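Side-chain contacts in ORF10 (Moritella marina, PDB 6RIW), which forms the ketosynthase-chain length factor didomain of a polyunsaturated fatty acid synthase, probably condensing acyl units on carrier protein into a growing chain: residues 807-812 with 958-963; 812-817 with 869-874; 559-564 with 647-652. All blocks are in the same frame, centred on the assembly; numbering follows the deposited sequence.

Contact 1 (807-812 with 958-963); sequences FSAENN and ISAHAT
The opening turn of helix 808-821, in the second, chain length factor half of this thiolase-like didomain, carries Ala809 against Ala960 in the long loop that follows helix 929-934. The two methyls meet head on: CB of Ala809 lies 3.5 Å from CB of Ala960, slightly inside the usual van der Waals distance for two carbons. With only methyl groups between them, the backbones come near as well, the CA atoms of Ala809 and Ala960 being 6.3 Å apart. A second methyl joins more loosely, CB of Ala962 at 4.4 Å from CB of Ala809, and the helix residue thus faces two small side chains of the tail. The contact is small, burying 104 Å² over both sides, and purely apolar.

Each side has its own polar scaffolding. On the helix side Phe807 is the N-cap residue, and its O takes Asn811 N at 3.0 Å in the first helical bond. On the tail side the chain turns into a short 3-10 segment, 961-963, just after Ala960. Ala960 O accepts from Thr963 N at 3.1 Å and again from Thr963 OG1 at 2.8 Å. The hydroxyl can do this because chi1 of 71° holds OG1 between the backbone N and the carbonyl carbon of Thr963. This double grip on one carbonyl pins the turn that presents the methyls of Ala960 and Ala962 to the helix.

Neighbouring residues hold the two segments. Phe807 stacks on Trp739 at the helix start, and Asn811 OD1 reaches back to Gly806 N. From the tail, His961 hydrogen-bonds Arg873 O and packs on Tyr174 and Gln181 of helix 174-183, laying this turn between helix 808-821, the loop after strand 865-870 and a helix of the ketosynthase half.

Contact 2 (812-817 with 869-874); sequences NAEKTA and NGLGRD
Glu814 of helix 808-821 reaches to Asn869 near the end of strand 865-870. The glutamate's CG lies anti to its own carbonyl carbon and the chain runs extended beyond it, delivering the carboxylate to the strand. Asn869 comes from the opposite direction, its CG anti to the backbone N (chi1 -160°), which turns the amide toward the helix. ND2 of Asn869 donates to OE2 of Glu814 at 2.9 Å, and the bond is nearly straight, 172° at the hydrogen. The acceptor lies in the amide plane, whereas the donor meets OE2 on its anti side and somewhat out of the carboxylate plane; the two flat groups are turned 30° from each other.

Leu871 rests its CD1 against CG of Glu814, 4.0 Å away, the two side chains running antiparallel.

The polar ends are held from outside too: OE2 of Glu814 also accepts from His803 N, OE1 from Ala804 N, and Asn869 OD1 from His879 ND1. With its carbonyl oxygen engaged there, the amide's orientation is set and ND2 is left pointing at the carboxylate. Three N-H groups converge on the buried carboxylate, which probably helps stabilise its negative charge while tying the helix to the loop at His803 and Ala804.

Contact 3 (559-564 with 647-652); sequences QVADNA and SRISAL
Ile649 points toward Ala561, laying the stem and tip of its longer branch against a single methyl: CG1 of Ile649 is 3.9 Å from CB of Ala561, and CD1 of Ile649 is 4.0 Å from that same CB. The branch gets there because CG1 stands anti to the carbonyl carbon of Ile649 (chi1 -76°). CD1, at the end of the branch, also comes 4.0 Å from the backbone N of Asp562, so the isoleucine touches two successive residues. Here the backbones approach most closely, with the CA atoms of Asp562 and Ile649 7.1 Å apart.

One turn further on, Leu652 meets Asp562 quite differently. The two side chains cross at about a right angle, and CD2 of the leucine touches the carboxylate, 3.5 Å from OD1 of Asp562. The aspartate starts off beside the interface and bends into it, its CG anti to the backbone N.

These are helices 552-567 and 642-653 of the chain length factor half, a ketosynthase-like domain of the thiolase superfamily. Their short segments run broadly the same way, crossing at -40° with axes 10.3 Å apart. Another flank of helix 552-567 packs on strand 741-752, with Val560 on Ala745 and Ala747, and Ala564 on Ala747 and Val749.

The polar partners of the Asp562 carboxylate lie outside the two helical segments: OD1 forms a salt bridge with Arg539 NH2 and accepts from Trp653 NE1, the residue right after Leu652, while OD2 pairs with Lys566 NZ. With both oxygens engaged, the carboxylate's rotation is probably fixed, and Leu652 also packs on Arg539 and Phe540 of helix 537-540.

How the contacts relate
From the N terminus, contact 3 comes first: it closes the loop from 559-564 to 647-652 by joining two helices of the chain length factor half, and it is finished before the others begin. Contact 1 then opens at the start of helix 808-821, and contact 2 at Asn812, which the two share along with that helix. Contact 2 closes at 869-874, bringing the end of strand 865-870 to the helix, and is nested inside the longer loop that contact 1 completes with the tail at 958-963. Contacts 1 and 2 touch, with Glu810 OE2 3.5 Å from Gly872 CA, whereas contact 3 lies about 20 Å from contact 2 between nearest atoms.

Contact 1 (807-812 with 958-963)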
loop_
_atom_site.group_PDB
_atom_site.type_symbol
_atom_site.label_atom_id
_atom_site.label_comp_id
_atom_site.label_asym_id
_atom_site.label_seq_id
_atom_site.Cartn_x
_atom_site.Cartn_y
_atom_site.Cartn_z
ATOM N N PHE A 807 8.690 0.568 22.968
ATOM C CA PHE A 807 7.341 0.366 23.491
ATOM C C PHE A 807 7.401 -0.749 24.522
ATOM O O PHE A 807 7.946 -1.814 24.246
ATOM C CB PHE A 807 6.381 0.026 22.352
ATOM C CG PHE A 807 6.289 1.118 21.327
ATOM C CD1 PHE A 807 5.459 2.212 21.540
ATOM C CD2 PHE A 807 7.070 1.090 20.175
ATOM C CE1 PHE A 807 5.367 3.235 20.617
ATOM C CE2 PHE A 807 6.981 2.118 19.243
ATOM C CZ PHE A 807 6.126 3.203 19.476
ATOM N N SER A 808 6.859 -0.498 25.722
ATOM C CA SER A 808 7.237 -1.327 26.867
ATOM C C SER A 808 6.829 -2.784 26.694
ATOM O O SER A 808 7.595 -3.679 27.045
ATOM C CB SER A 808 6.659 -0.756 28.172
ATOM O OG SER A 808 5.328 -0.370 27.995
ATOM N N ALA A 809 5.637 -3.054 26.166
ATOM C CA ALA A 809 5.224 -4.448 26.048
ATOM C C ALA A 809 6.128 -5.226 25.094
ATOM O O ALA A 809 6.368 -6.426 25.296
ATOM C CB ALA A 809 3.767 -4.544 25.595
ATOM N N GLU A 810 6.610 -4.570 24.028
ATOM C CA GLU A 810 7.525 -5.237 23.097
ATOM C C GLU A 810 8.890 -5.461 23.731
ATOM O O GLU A 810 9.442 -6.578 23.675
ATOM C CB GLU A 810 7.640 -4.413 21.803
ATOM C CG GLU A 810 6.321 -4.416 21.007
ATOM C CD GLU A 810 6.352 -3.568 19.717
ATOM O OE1 GLU A 810 7.252 -2.699 19.557
ATOM O OE2 GLU A 810 5.431 -3.765 18.876
ATOM N N ASN A 811 9.448 -4.421 24.358
ATOM C CA ASN A 811 10.732 -4.589 25.034
ATOM C C ASN A 811 10.652 -5.673 26.101
ATOM O O ASN A 811 11.580 -6.481 26.247
ATOM C CB ASN A 811 11.186 -3.273 25.664
ATOM C CG ASN A 811 11.895 -2.364 24.679
ATOM O OD1 ASN A 811 11.717 -2.475 23.460
ATOM N ND2 ASN A 811 12.705 -1.457 25.198
ATOM N N ASN A 812 9.556 -5.702 26.866
ATOM C CA ASN A 812 9.472 -6.656 27.972
ATOM C C ASN A 812 9.333 -8.086 27.466
ATOM O O ASN A 812 9.912 -9.013 28.053
ATOM C CB ASN A 812 8.313 -6.297 28.907
ATOM C CG ASN A 812 8.578 -5.015 29.698
ATOM O OD1 ASN A 812 9.717 -4.552 29.798
ATOM N ND2 ASN A 812 7.522 -4.416 30.219
ATOM N N ILE A 958 -3.146 3.564 23.692
ATOM C CA ILE A 958 -3.601 2.306 23.108
ATOM C C ILE A 958 -2.742 1.178 23.647
ATOM O O ILE A 958 -1.511 1.261 23.643
ATOM C CB ILE A 958 -3.527 2.347 21.572
ATOM C CG1 ILE A 958 -4.351 3.507 21.007
ATOM C CG2 ILE A 958 -4.001 1.015 20.980
ATOM C CD1 ILE A 958 -5.835 3.474 21.364
ATOM N N SER A 959 -3.383 0.108 24.101
ATOM C CA SER A 959 -2.633 -1.011 24.652
ATOM C C SER A 959 -1.984 -1.831 23.538
ATOM O O SER A 959 -2.480 -1.908 22.406
ATOM C CB SER A 959 -3.555 -1.914 25.463
ATOM O OG SER A 959 -4.566 -2.409 24.590
ATOM N N ALA A 960 -0.867 -2.463 23.875
ATOM C CA ALA A 960 -0.140 -3.242 22.883
ATOM C C ALA A 960 -0.857 -4.553 22.588
ATOM O O ALA A 960 -1.705 -5.019 23.349
ATOM C CB ALA A 960 1.278 -3.539 23.364
ATOM N N HIS A 961 -0.474 -5.180 21.475
ATOM C CA HIS A 961 -1.127 -6.425 21.088
ATOM C C HIS A 961 -0.989 -7.491 22.168
ATOM O O HIS A 961 -1.919 -8.279 22.394
ATOM C CB HIS A 961 -0.537 -6.938 19.776
ATOM C CG HIS A 961 -1.108 -6.262 18.579
ATOM N ND1 HIS A 961 -2.467 -6.100 18.392
ATOM C CD2 HIS A 961 -0.503 -5.685 17.513
ATOM C CE1 HIS A 961 -2.673 -5.463 17.251
ATOM N NE2 HIS A 961 -1.498 -5.198 16.702
ATOM N N ALA A 962 0.164 -7.525 22.834
ATOM C CA ALA A 962 0.439 -8.549 23.841
ATOM C C ALA A 962 -0.546 -8.525 25.008
ATOM O O ALA A 962 -0.663 -9.530 25.725
ATOM C CB ALA A 962 1.862 -8.368 24.372
ATOM N N THR A 963 -1.233 -7.396 25.236
ATOM C CA THR A 963 -2.233 -7.317 26.300
ATOM C C THR A 963 -3.521 -8.055 25.964
ATOM O O THR A 963 -4.340 -8.273 26.867
ATOM C CB THR A 963 -2.610 -5.871 26.612
ATOM O OG1 THR A 963 -3.369 -5.347 25.519
ATOM C CG2 THR A 963 -1.386 -5.036 26.857
#

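Contact 2 (812-817 with 869-874)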
loop_
_atom_site.group_PDB
_atom_site.type_symbol
_atom_site.label_atom_id
_atom_site.label_comp_id
_atom_site.label_asym_id
_atom_site.label_seq_id
_atom_site.Cartn_x
_atom_site.Cartn_y
_atom_site.Cartn_z
ATOM N N ASN A 812 9.556 -5.702 26.866
ATOM C CA ASN A 812 9.472 -6.656 27.972
ATOM C C ASN A 812 9.333 -8.086 27.466
ATOM O O ASN A 812 9.912 -9.013 28.053
ATOM C CB ASN A 812 8.313 -6.297 28.907
ATOM C CG ASN A 812 8.578 -5.015 29.698
ATOM O OD1 ASN A 812 9.717 -4.552 29.798
ATOM N ND2 ASN A 812 7.522 -4.416 30.219
ATOM N N ALA A 813 8.606 -8.298 26.363
ATOM C CA ALA A 813 8.548 -9.641 25.795
ATOM C C ALA A 813 9.929 -10.090 25.319
ATOM O O ALA A 813 10.310 -11.257 25.501
ATOM C CB ALA A 813 7.521 -9.709 24.657
ATOM N N GLU A 814 10.703 -9.178 24.733
ATOM C CA GLU A 814 12.049 -9.543 24.293
ATOM C C GLU A 814 12.998 -9.763 25.468
ATOM O O GLU A 814 13.886 -10.620 25.384
ATOM C CB GLU A 814 12.619 -8.475 23.361
ATOM C CG GLU A 814 11.944 -8.430 21.979
ATOM C CD GLU A 814 12.724 -7.537 21.008
ATOM O OE1 GLU A 814 12.899 -6.336 21.335
ATOM O OE2 GLU A 814 13.157 -8.037 19.929
ATOM N N LYS A 815 12.838 -8.997 26.556
ATOM C CA LYS A 815 13.681 -9.207 27.737
ATOM C C LYS A 815 13.466 -10.590 28.327
ATOM O O LYS A 815 14.377 -11.159 28.938
ATOM C CB LYS A 815 13.392 -8.148 28.799
ATOM C CG LYS A 815 14.220 -6.904 28.700
ATOM C CD LYS A 815 13.771 -5.887 29.765
ATOM C CE LYS A 815 13.753 -6.520 31.149
ATOM N NZ LYS A 815 13.119 -5.618 32.164
ATOM N N THR A 816 12.270 -11.136 28.167
ATOM C CA THR A 816 11.990 -12.482 28.639
ATOM C C THR A 816 12.553 -13.520 27.666
ATOM O O THR A 816 13.328 -14.396 28.061
ATOM C CB THR A 816 10.466 -12.635 28.835
ATOM O OG1 THR A 816 10.026 -11.739 29.871
ATOM C CG2 THR A 816 10.063 -14.061 29.201
ATOM N N ALA A 817 12.237 -13.386 26.376
ATOM C CA ALA A 817 12.508 -14.463 25.422
ATOM C C ALA A 817 13.966 -14.524 24.962
ATOM O O ALA A 817 14.528 -15.623 24.837
ATOM C CB ALA A 817 11.583 -14.306 24.208
ATOM N N ASN A 869 15.308 -10.211 15.605
ATOM C CA ASN A 869 13.929 -10.362 16.042
ATOM C C ASN A 869 13.112 -9.144 15.620
ATOM O O ASN A 869 13.627 -8.028 15.560
ATOM C CB ASN A 869 13.862 -10.548 17.567
ATOM C CG ASN A 869 12.555 -11.169 18.022
ATOM O OD1 ASN A 869 12.154 -12.228 17.533
ATOM N ND2 ASN A 869 11.867 -10.498 18.947
ATOM N N GLY A 870 11.842 -9.375 15.289
ATOM C CA GLY A 870 10.939 -8.315 14.876
ATOM C C GLY A 870 9.556 -8.457 15.480
ATOM O O GLY A 870 9.016 -9.569 15.551
ATOM N N LEU A 871 8.998 -7.338 15.965
ATOM C CA LEU A 871 7.643 -7.260 16.482
ATOM C C LEU A 871 6.989 -6.057 15.834
ATOM O O LEU A 871 7.654 -5.252 15.179
ATOM C CB LEU A 871 7.597 -7.125 18.021
ATOM C CG LEU A 871 8.242 -8.276 18.812
ATOM C CD1 LEU A 871 8.335 -7.914 20.296
ATOM C CD2 LEU A 871 7.421 -9.553 18.647
ATOM N N GLY A 872 5.680 -5.921 15.994
ATOM C CA GLY A 872 5.065 -4.693 15.520
ATOM C C GLY A 872 3.551 -4.744 15.597
ATOM O O GLY A 872 2.956 -5.660 16.171
ATOM N N ARG A 873 2.947 -3.732 14.994
ATOM C CA ARG A 873 1.503 -3.626 15.057
ATOM C C ARG A 873 0.800 -4.642 14.173
ATOM O O ARG A 873 -0.435 -4.703 14.203
ATOM C CB ARG A 873 1.075 -2.209 14.685
ATOM C CG ARG A 873 1.437 -1.167 15.746
ATOM C CD ARG A 873 0.759 -1.517 17.097
ATOM N NE ARG A 873 -0.696 -1.364 17.016
ATOM C CZ ARG A 873 -1.554 -1.785 17.942
ATOM N NH1 ARG A 873 -1.120 -2.404 19.041
ATOM N NH2 ARG A 873 -2.850 -1.570 17.791
ATOM N N ASP A 874 1.531 -5.425 13.380
ATOM C CA ASP A 874 0.892 -6.510 12.643
ATOM C C ASP A 874 0.620 -7.727 13.521
ATOM O O ASP A 874 -0.062 -8.659 13.072
ATOM C CB ASP A 874 1.772 -6.911 11.463
ATOM C CG ASP A 874 3.204 -7.236 11.907
ATOM O OD1 ASP A 874 3.877 -6.348 12.526
ATOM O OD2 ASP A 874 3.648 -8.374 11.648
#

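Contact 3 (559-564 with 647-652)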
loop_
_atom_site.group_PDB
_atom_site.type_symbol
_atom_site.label_atom_id
_atom_site.label_comp_id
_atom_site.label_asym_id
_atom_site.label_seq_id
_atom_site.Cartn_x
_atom_site.Cartn_y
_atom_site.Cartn_z
ATOM N N GLN A 559 16.550 6.690 -4.877
ATOM C CA GLN A 559 17.998 6.853 -4.785
ATOM C C GLN A 559 18.664 5.635 -4.144
ATOM O O GLN A 559 19.679 5.145 -4.653
ATOM C CB GLN A 559 18.338 8.117 -4.002
ATOM C CG GLN A 559 19.801 8.444 -3.974
ATOM C CD GLN A 559 20.040 9.909 -3.675
ATOM O OE1 GLN A 559 19.844 10.358 -2.545
ATOM N NE2 GLN A 559 20.444 10.667 -4.697
ATOM N N VAL A 560 18.126 5.134 -3.021
ATOM C CA VAL A 560 18.800 4.005 -2.375
ATOM C C VAL A 560 18.655 2.741 -3.215
ATOM O O VAL A 560 19.584 1.924 -3.279
ATOM C CB VAL A 560 18.318 3.781 -0.923
ATOM C CG1 VAL A 560 18.663 4.979 -0.035
ATOM C CG2 VAL A 560 16.797 3.439 -0.842
ATOM N N ALA A 561 17.504 2.555 -3.868
ATOM C CA ALA A 561 17.307 1.365 -4.696
ATOM C C ALA A 561 18.255 1.371 -5.887
ATOM O O ALA A 561 18.864 0.345 -6.217
ATOM C CB ALA A 561 15.859 1.275 -5.202
ATOM N N ASP A 562 18.389 2.527 -6.535
ATOM C CA ASP A 562 19.323 2.676 -7.652
ATOM C C ASP A 562 20.748 2.353 -7.221
ATOM O O ASP A 562 21.469 1.627 -7.914
ATOM C CB ASP A 562 19.240 4.105 -8.195
ATOM C CG ASP A 562 19.985 4.282 -9.522
ATOM O OD1 ASP A 562 19.786 3.472 -10.449
ATOM O OD2 ASP A 562 20.754 5.259 -9.626
ATOM N N ASN A 563 21.169 2.883 -6.070
ATOM C CA ASN A 563 22.526 2.643 -5.585
ATOM C C ASN A 563 22.735 1.176 -5.224
ATOM O O ASN A 563 23.781 0.593 -5.547
ATOM C CB ASN A 563 22.824 3.544 -4.380
ATOM C CG ASN A 563 23.010 4.991 -4.776
ATOM O OD1 ASN A 563 23.298 5.291 -5.932
ATOM N ND2 ASN A 563 22.850 5.895 -3.821
ATOM N N ALA A 564 21.744 0.549 -4.574
ATOM C CA ALA A 564 21.867 -0.869 -4.252
ATOM C C ALA A 564 21.954 -1.720 -5.525
ATOM O O ALA A 564 22.716 -2.696 -5.578
ATOM C CB ALA A 564 20.688 -1.310 -3.363
ATOM N N SER A 647 7.665 1.154 -9.577
ATOM C CA SER A 647 7.635 1.251 -11.043
ATOM C C SER A 647 8.697 2.186 -11.590
ATOM O O SER A 647 9.208 1.955 -12.692
ATOM C CB SER A 647 6.270 1.761 -11.507
ATOM O OG SER A 647 5.294 0.773 -11.276
ATOM N N ARG A 648 9.017 3.259 -10.871
ATOM C CA ARG A 648 9.983 4.217 -11.406
ATOM C C ARG A 648 11.368 3.596 -11.519
ATOM O O ARG A 648 12.128 3.924 -12.447
ATOM C CB ARG A 648 10.047 5.468 -10.530
ATOM C CG ARG A 648 8.847 6.398 -10.678
ATOM C CD ARG A 648 9.048 7.644 -9.827
ATOM N NE ARG A 648 7.787 8.133 -9.282
ATOM C CZ ARG A 648 6.947 8.929 -9.941
ATOM N NH1 ARG A 648 7.240 9.336 -11.178
ATOM N NH2 ARG A 648 5.814 9.315 -9.363
ATOM N N ILE A 649 11.708 2.706 -10.584
ATOM C CA ILE A 649 12.973 1.975 -10.664
ATOM C C ILE A 649 12.933 0.976 -11.816
ATOM O O ILE A 649 13.868 0.903 -12.625
ATOM C CB ILE A 649 13.276 1.286 -9.318
ATOM C CG1 ILE A 649 13.774 2.321 -8.313
ATOM C CG2 ILE A 649 14.300 0.124 -9.495
ATOM C CD1 ILE A 649 15.089 3.012 -8.751
ATOM N N SER A 650 11.834 0.218 -11.930
ATOM C CA SER A 650 11.684 -0.712 -13.059
ATOM C C SER A 650 11.713 0.003 -14.400
ATOM O O SER A 650 12.189 -0.564 -15.397
ATOM C CB SER A 650 10.375 -1.494 -12.952
ATOM O OG SER A 650 10.315 -2.200 -11.725
ATOM N N ALA A 651 11.180 1.224 -14.466
ATOM C CA ALA A 651 11.231 1.950 -15.733
ATOM C C ALA A 651 12.639 2.465 -16.011
ATOM O O ALA A 651 13.098 2.439 -17.160
ATOM C CB ALA A 651 10.213 3.096 -15.742
ATOM N N LEU A 652 13.346 2.911 -14.970
ATOM C CA LEU A 652 14.724 3.372 -15.135
ATOM C C LEU A 652 15.640 2.249 -15.608
ATOM O O LEU A 652 16.528 2.468 -16.446
ATOM C CB LEU A 652 15.244 3.952 -13.818
ATOM C CG LEU A 652 16.718 4.376 -13.785
ATOM C CD1 LEU A 652 16.953 5.543 -14.753
ATOM C CD2 LEU A 652 17.174 4.749 -12.365
#